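Local structure of carbonic anhydrase (Trichomonas vaginalis, 6Y04) at residues D129-K132 / W133-F137; F137-P140 / I141-I144; Q12-L15 / E16-E20. The protein probably catalyses the reversible hydration of carbon dioxide to hydrogencarbonate and a proton, as a zinc-dependent carbonic anhydrase of the beta class. All blocks are in the same frame, centred on the assembly; numbering follows the deposited sequence.

Contact 1: residues D129-K132 / W133-F137; sequences DLSK and WVDDF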
loop_
_atom_site.group_PDB
_atom_site.type_symbol
_atom_site.label_atom_id
_atom_site.label_comp_id
_atom_site.label_asym_id
_atom_site.label_seq_id
_atom_site.Cartn_x
_atom_site.Cartn_y
_atom_site.Cartn_z
ATOM N N ASP A 129 -1.677 18.250 10.627
ATOM C CA ASP A 129 -1.803 17.413 9.444
ATOM C C ASP A 129 -1.895 15.937 9.831
ATOM O O ASP A 129 -2.737 15.215 9.298
ATOM C CB ASP A 129 -0.665 17.664 8.451
ATOM C CG ASP A 129 -0.681 19.051 7.835
ATOM O OD1 ASP A 129 -1.790 19.559 7.571
ATOM O OD2 ASP A 129 0.421 19.610 7.629
ATOM N N LEU A 130 -1.019 15.502 10.752
ATOM C CA LEU A 130 -0.926 14.107 11.164
ATOM C C LEU A 130 -2.260 13.646 11.750
ATOM O O LEU A 130 -2.632 12.480 11.604
ATOM C CB LEU A 130 0.218 13.945 12.175
ATOM C CG LEU A 130 0.492 12.521 12.674
ATOM C CD1 LEU A 130 0.802 11.576 11.524
ATOM C CD2 LEU A 130 1.624 12.495 13.692
ATOM N N SER A 131 -2.969 14.591 12.380
ATOM C CA SER A 131 -4.244 14.371 13.046
ATOM C C SER A 131 -5.276 13.784 12.082
ATOM O O SER A 131 -6.135 12.991 12.476
ATOM C CB SER A 131 -4.727 15.660 13.661
ATOM O OG SER A 131 -6.088 15.556 14.043
ATOM N N LYS A 132 -5.163 14.170 10.808
ATOM C CA LYS A 132 -6.156 13.829 9.803
ATOM C C LYS A 132 -6.119 12.335 9.484
ATOM O O LYS A 132 -7.120 11.778 9.043
ATOM C CB LYS A 132 -6.013 14.762 8.601
ATOM C CG LYS A 132 -6.604 16.144 8.868
ATOM C CD LYS A 132 -6.070 17.250 7.990
ATOM C CE LYS A 132 -6.645 18.600 8.367
ATOM N NZ LYS A 132 -6.153 19.677 7.474
ATOM N N TRP A 133 -4.975 11.688 9.755
ATOM C CA TRP A 133 -4.803 10.257 9.533
ATOM C C TRP A 133 -5.183 9.449 10.774
ATOM O O TRP A 133 -5.909 8.456 10.679
ATOM C CB TRP A 133 -3.364 9.931 9.107
ATOM C CG TRP A 133 -3.052 10.085 7.649
ATOM C CD1 TRP A 133 -3.194 9.141 6.674
ATOM C CD2 TRP A 133 -2.491 11.244 7.005
ATOM N NE1 TRP A 133 -2.782 9.636 5.468
ATOM C CE2 TRP A 133 -2.343 10.923 5.636
ATOM C CE3 TRP A 133 -2.106 12.521 7.443
ATOM C CZ2 TRP A 133 -1.838 11.837 4.707
ATOM C CZ3 TRP A 133 -1.599 13.421 6.526
ATOM C CH2 TRP A 133 -1.470 13.080 5.176
ATOM N N VAL A 134 -4.667 9.868 11.937
ATOM C CA VAL A 134 -4.636 8.982 13.094
ATOM C C VAL A 134 -5.778 9.284 14.064
ATOM O O VAL A 134 -6.313 8.361 14.678
ATOM C CB VAL A 134 -3.249 8.947 13.776
ATOM C CG1 VAL A 134 -2.181 8.408 12.829
ATOM C CG2 VAL A 134 -2.845 10.300 14.342
ATOM N N ASP A 135 -6.150 10.562 14.199
ATOM C CA ASP A 135 -7.163 10.952 15.165
ATOM C C ASP A 135 -8.561 10.758 14.583
ATOM O O ASP A 135 -9.489 10.402 15.306
ATOM C CB ASP A 135 -6.924 12.370 15.683
ATOM C CG ASP A 135 -5.675 12.487 16.534
ATOM O OD1 ASP A 135 -5.360 11.512 17.245
ATOM O OD2 ASP A 135 -5.030 13.552 16.477
ATOM N N ASP A 136 -8.693 10.989 13.271
ATOM C CA ASP A 136 -9.975 10.861 12.598
ATOM C C ASP A 136 -10.354 9.387 12.448
ATOM O O ASP A 136 -11.527 9.077 12.248
ATOM C CB ASP A 136 -10.022 11.681 11.304
ATOM C CG ASP A 136 -9.866 13.179 11.534
ATOM O OD1 ASP A 136 -9.994 13.608 12.701
ATOM O OD2 ASP A 136 -9.612 13.909 10.546
ATOM N N PHE A 137 -9.362 8.493 12.560
ATOM C CA PHE A 137 -9.600 7.054 12.552
ATOM C C PHE A 137 -10.246 6.621 13.873
ATOM O O PHE A 137 -9.556 6.320 14.848
ATOM C CB PHE A 137 -8.313 6.283 12.236
ATOM C CG PHE A 137 -8.528 4.845 11.827
ATOM C CD1 PHE A 137 -8.974 3.894 12.740
ATOM C CD2 PHE A 137 -8.268 4.430 10.528
ATOM C CE1 PHE A 137 -9.175 2.574 12.362
ATOM C CE2 PHE A 137 -8.460 3.106 10.151
ATOM C CZ PHE A 137 -8.913 2.181 11.068
#
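Backbone hydrogen bonds between Leu-130, Ser-131 and the residues that follow them lead from the C-terminal part of helix 120-134 toward the loop that follows. The carbonyl oxygen of Leu-130 takes two N-H groups: Trp-133 N lies 3.1 Å from Leu-130 O, and Val-134 N makes a weak bond to the same atom. Ser-131 O also has two donors, Asp-135 N at 3.0 Å and, weakly, Asp-136 N. An i to i+3 bond thus accompanies the helical i to i+4 bond at Leu-130, and an i+5 bond joins it at Ser-131.

Polar side chains follow the same spacing. With chi1 at 167°, Ser-131 OG is turned away from its backbone N and donates a weak bond to Asp-135 OD2 at 3.3 Å, and that carboxylate oxygen is held as well by Thr-106 OG1. One residue further along, Lys-132 and Asp-136 run side by side in the same direction; the carboxylate stays near the base of the lysine, with Asp-136 OD2 4.1 Å from Lys-132 CG.

The aromatic contact belongs to Trp-133. Its six-membered ring presents an edge to the carbonyl of Asp-129, whose O lies 3.3 Å from Trp-133 CE3, close to the indole plane. Trp-133 NE1 bonds to Asp-74 of the second subunit, and Trp-68 of the same chain meets the indole edge-to-face.

Apolar packing is slight between Leu-130 CG and Val-134 CG2, 4.3 Å apart, but both side chains also rest on Leu-109 of helix 106-115. Bifurcated main-chain acceptors of this kind are common where a helix passes into a loop; here the tryptophan beside them joins the subunit interface of a beta-class carbonic anhydrase.

Contact 2: residues F137-P140 / I141-I144; sequences FKDP and IDNI
Phe-137 and Asn-143 form the closely packed side of this turn. Asn-143 CB sits over one face of the phenyl ring, a CH-pi contact 4.2 Å from the Phe-137 centroid, and the amide continues past the rim until ND2 is 3.4 Å from Phe-137 CE2. The amide plane is inclined 32° to the ring. With CG anti to the backbone N (chi1 177°), the amide is carried beyond the CD2-CE2 side of the ring; its ND2 also makes a weak bond to Gly-64 O.

The outer side is looser and more polar. Asp-139 OD2 accepts from Asp-142 N at 3.2 Å, met from far above the carboxylate plane, while its OD1 takes a weak bond from Ile-141 N. The exposed Asp-142 brings a like charge, its OD1 3.5 Å from Asp-139 OD2, which the helix N-terminus probably tempers. Between the two sides, Asn-143 N bonds to Asp-139 O at 2.9 Å and Ile-144 N to Pro-140 O, opening the helical pattern.

Asp-139 is thus the N-cap residue of helix 140-152, with Pro-140 following in its first turn, beside a phenylalanine that packs against the zinc ligand Cys-99.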
loop_
_atom_site.group_PDB
_atom_site.type_symbol
_atom_site.label_atom_id
_atom_site.label_comp_id
_atom_site.label_asym_id
_atom_site.label_seq_id
_atom_site.Cartn_x
_atom_site.Cartn_y
_atom_site.Cartn_z
ATOM N N PHE A 137 -9.362 8.493 12.560
ATOM C CA PHE A 137 -9.600 7.054 12.552
ATOM C C PHE A 137 -10.246 6.621 13.873
ATOM O O PHE A 137 -9.556 6.320 14.848
ATOM C CB PHE A 137 -8.313 6.283 12.236
ATOM C CG PHE A 137 -8.528 4.845 11.827
ATOM C CD1 PHE A 137 -8.974 3.894 12.740
ATOM C CD2 PHE A 137 -8.268 4.430 10.528
ATOM C CE1 PHE A 137 -9.175 2.574 12.362
ATOM C CE2 PHE A 137 -8.460 3.106 10.151
ATOM C CZ PHE A 137 -8.913 2.181 11.068
ATOM N N LYS A 138 -11.583 6.580 13.877
ATOM C CA LYS A 138 -12.366 6.318 15.073
ATOM C C LYS A 138 -12.520 4.813 15.268
ATOM O O LYS A 138 -12.205 4.288 16.332
ATOM C CB LYS A 138 -13.748 6.976 14.957
ATOM C CG LYS A 138 -13.758 8.492 14.791
ATOM C CD LYS A 138 -13.199 9.231 15.992
ATOM C CE LYS A 138 -14.130 9.182 17.187
ATOM N NZ LYS A 138 -13.389 9.180 18.470
ATOM N N ASP A 139 -13.011 4.138 14.222
ATOM C CA ASP A 139 -13.440 2.749 14.276
ATOM C C ASP A 139 -13.252 2.140 12.885
ATOM O O ASP A 139 -13.474 2.825 11.884
ATOM C CB ASP A 139 -14.854 2.649 14.871
ATOM C CG ASP A 139 -15.747 1.567 14.278
ATOM O OD1 ASP A 139 -15.346 0.387 14.296
ATOM O OD2 ASP A 139 -16.848 1.915 13.811
ATOM N N PRO A 140 -12.801 0.864 12.769
ATOM C CA PRO A 140 -12.604 0.224 11.464
ATOM C C PRO A 140 -13.803 0.265 10.514
ATOM O O PRO A 140 -13.628 0.553 9.330
ATOM C CB PRO A 140 -12.231 -1.225 11.822
ATOM C CG PRO A 140 -11.608 -1.118 13.198
ATOM C CD PRO A 140 -12.396 -0.016 13.879
ATOM N N ILE A 141 -15.007 -0.013 11.040
ATOM C CA ILE A 141 -16.220 -0.043 10.232
ATOM C C ILE A 141 -16.544 1.365 9.728
ATOM O O ILE A 141 -16.880 1.563 8.556
ATOM C CB ILE A 141 -17.396 -0.676 11.006
ATOM C CG1 ILE A 141 -17.156 -2.164 11.269
ATOM C CG2 ILE A 141 -18.716 -0.454 10.276
ATOM C CD1 ILE A 141 -17.369 -2.582 12.709
ATOM N N ASP A 142 -16.438 2.342 10.633
ATOM C CA ASP A 142 -16.774 3.712 10.296
ATOM C C ASP A 142 -15.787 4.231 9.255
ATOM O O ASP A 142 -16.188 4.947 8.344
ATOM C CB ASP A 142 -16.996 4.568 11.547
ATOM C CG ASP A 142 -18.470 4.750 11.907
ATOM O OD1 ASP A 142 -19.212 3.731 12.024
ATOM O OD2 ASP A 142 -18.878 5.919 12.054
ATOM N N ASN A 143 -14.517 3.818 9.382
ATOM C CA ASN A 143 -13.460 4.191 8.456
ATOM C C ASN A 143 -13.738 3.604 7.073
ATOM O O ASN A 143 -13.491 4.263 6.065
ATOM C CB ASN A 143 -12.060 3.815 8.963
ATOM C CG ASN A 143 -10.969 4.140 7.958
ATOM O OD1 ASN A 143 -10.654 5.312 7.730
ATOM N ND2 ASN A 143 -10.405 3.117 7.329
ATOM N N ILE A 144 -14.241 2.364 7.035
ATOM C CA ILE A 144 -14.585 1.726 5.774
ATOM C C ILE A 144 -15.693 2.534 5.099
ATOM O O ILE A 144 -15.560 2.918 3.938
ATOM C CB ILE A 144 -14.988 0.251 5.959
ATOM C CG1 ILE A 144 -13.803 -0.631 6.355
ATOM C CG2 ILE A 144 -15.666 -0.281 4.700
ATOM C CD1 ILE A 144 -14.207 -1.897 7.098
#

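Contact 3: residues Q12-L15 / E16-E20; sequences QAFL and EANPE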
loop_
_atom_site.group_PDB
_atom_site.type_symbol
_atom_site.label_atom_id
_atom_site.label_comp_id
_atom_site.label_asym_id
_atom_site.label_seq_id
_atom_site.Cartn_x
_atom_site.Cartn_y
_atom_site.Cartn_z
ATOM N N GLN A 12 18.073 -15.480 -3.519
ATOM C CA GLN A 12 18.914 -16.422 -4.232
ATOM C C GLN A 12 18.214 -17.781 -4.261
ATOM O O GLN A 12 18.047 -18.372 -5.329
ATOM C CB GLN A 12 20.314 -16.466 -3.615
ATOM C CG GLN A 12 21.320 -17.289 -4.420
ATOM C CD GLN A 12 22.699 -17.311 -3.805
ATOM O OE1 GLN A 12 23.306 -16.271 -3.573
ATOM N NE2 GLN A 12 23.212 -18.506 -3.538
ATOM N N ALA A 13 17.766 -18.235 -3.081
ATOM C CA ALA A 13 17.070 -19.502 -2.913
ATOM C C ALA A 13 15.765 -19.510 -3.710
ATOM O O ALA A 13 15.353 -20.559 -4.217
ATOM C CB ALA A 13 16.807 -19.751 -1.449
ATOM N N PHE A 14 15.120 -18.336 -3.805
ATOM C CA PHE A 14 13.838 -18.224 -4.474
ATOM C C PHE A 14 14.016 -18.439 -5.971
ATOM O O PHE A 14 13.224 -19.150 -6.587
ATOM C CB PHE A 14 13.202 -16.859 -4.213
ATOM C CG PHE A 14 11.916 -16.654 -4.968
ATOM C CD1 PHE A 14 10.721 -17.172 -4.488
ATOM C CD2 PHE A 14 11.909 -15.980 -6.179
ATOM C CE1 PHE A 14 9.542 -17.006 -5.199
ATOM C CE2 PHE A 14 10.728 -15.810 -6.884
ATOM C CZ PHE A 14 9.545 -16.318 -6.394
ATOM N N LEU A 15 15.065 -17.821 -6.529
ATOM C CA LEU A 15 15.361 -17.868 -7.952
ATOM C C LEU A 15 15.778 -19.277 -8.360
ATOM O O LEU A 15 15.499 -19.715 -9.470
ATOM C CB LEU A 15 16.485 -16.877 -8.269
ATOM C CG LEU A 15 16.084 -15.404 -8.300
ATOM C CD1 LEU A 15 17.298 -14.519 -8.532
ATOM C CD2 LEU A 15 15.014 -15.138 -9.350
ATOM N N GLU A 16 16.474 -19.966 -7.458
ATOM C CA GLU A 16 16.922 -21.326 -7.700
ATOM C C GLU A 16 15.711 -22.249 -7.808
ATOM O O GLU A 16 15.649 -23.075 -8.716
ATOM C CB GLU A 16 17.866 -21.763 -6.582
ATOM C CG GLU A 16 18.874 -22.794 -7.025
ATOM C CD GLU A 16 19.774 -23.266 -5.898
ATOM O OE1 GLU A 16 20.348 -22.393 -5.198
ATOM O OE2 GLU A 16 19.887 -24.505 -5.711
ATOM N N ALA A 17 14.746 -22.068 -6.895
ATOM C CA ALA A 17 13.576 -22.929 -6.791
ATOM C C ALA A 17 12.541 -22.585 -7.861
ATOM O O ALA A 17 11.627 -23.364 -8.108
ATOM C CB ALA A 17 12.984 -22.817 -5.407
ATOM N N ASN A 18 12.691 -21.415 -8.492
ATOM C CA ASN A 18 11.706 -20.930 -9.444
ATOM C C ASN A 18 12.408 -20.480 -10.720
ATOM O O ASN A 18 12.339 -19.306 -11.085
ATOM C CB ASN A 18 10.867 -19.808 -8.837
ATOM C CG ASN A 18 10.108 -20.266 -7.614
ATOM O OD1 ASN A 18 9.053 -20.876 -7.745
ATOM N ND2 ASN A 18 10.643 -19.985 -6.435
ATOM N N PRO A 19 13.050 -21.415 -11.462
ATOM C CA PRO A 19 14.045 -21.054 -12.472
ATOM C C PRO A 19 13.497 -20.303 -13.685
ATOM O O PRO A 19 14.208 -19.485 -14.271
ATOM C CB PRO A 19 14.688 -22.397 -12.861
ATOM C CG PRO A 19 13.632 -23.436 -12.536
ATOM C CD PRO A 19 12.830 -22.867 -11.383
ATOM N N GLU A 20 12.241 -20.587 -14.062
ATOM C CA GLU A 20 11.655 -19.978 -15.245
ATOM C C GLU A 20 10.153 -19.826 -15.063
ATOM O O GLU A 20 9.411 -20.783 -15.250
ATOM C CB GLU A 20 11.911 -20.833 -16.483
ATOM C CG GLU A 20 13.275 -20.581 -17.091
ATOM C CD GLU A 20 13.590 -21.416 -18.315
ATOM O OE1 GLU A 20 12.646 -21.966 -18.928
ATOM O OE2 GLU A 20 14.782 -21.512 -18.652
#
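Two torsions bring Phe-14 and Asn-18 together: the phenyl group of Phe-14 points away from its own nitrogen (chi1 176°), and the amide of Asn-18 swings to the side of its backbone N (chi1 -61°), turning back over the helix end. Asn-18 ND2 thereby lies over one face of the Phe-14 ring, 3.3 Å above its plane and displaced toward the rim. ND2 is nearest the CD1-CE1 side of that face, with Phe-14 CE1 3.4 Å from Asn-18 ND2. The amide is inclined to the ring rather than stacked flat on it.

The same nitrogen donates to the main chain. Asn-18 ND2 reaches Phe-14 O at 2.7 Å with a fairly straight N-H···O angle of 159°, and the acceptor lies near the amide plane. That bond, together with the ring beneath, would restrict rotation of the amide.

This is a side-chain-to-backbone hydrogen bond at the C-terminal end of helix 3-17, where an asparagine just past the helix binds a carbonyl oxygen of the last turn. Regular i to i+4 bonds precede it, Glu-16 N to Gln-12 O and Ala-17 N to Ala-13 O, both 3.1 Å. Asn-18 N then gives a weak bond to Leu-15 O, and Pro-19 CA approaches that oxygen at 3.6 Å as the chain leaves the helix. Across the dimer, Phe-14 packs on Asp-48 of the second subunit and Leu-15 on Thr-172 of that same subunit.

Overall arrangement
Contacts 1 and 2 are consecutive along the chain, sharing Phe-137, and their centres are about 12 Å apart: one lies at the C-terminal part of helix 120-134 and the other opens helix 140-152. Contact 2 borders the metal site formed by Cys-37, His-96 and Cys-99, and contact 1 lies further from it. The side chain of Phe-137 is about 6 Å from the zinc ion, whereas that of Val-134 in contact 1 is about 11 Å from it. Contact 3 stands apart on the opposite side of the chain's centre, with its centre about 43 Å from that of contact 1 and about 41 Å from that of contact 2. It resembles contact 1 in touching the second subunit, but lies away from the metal site.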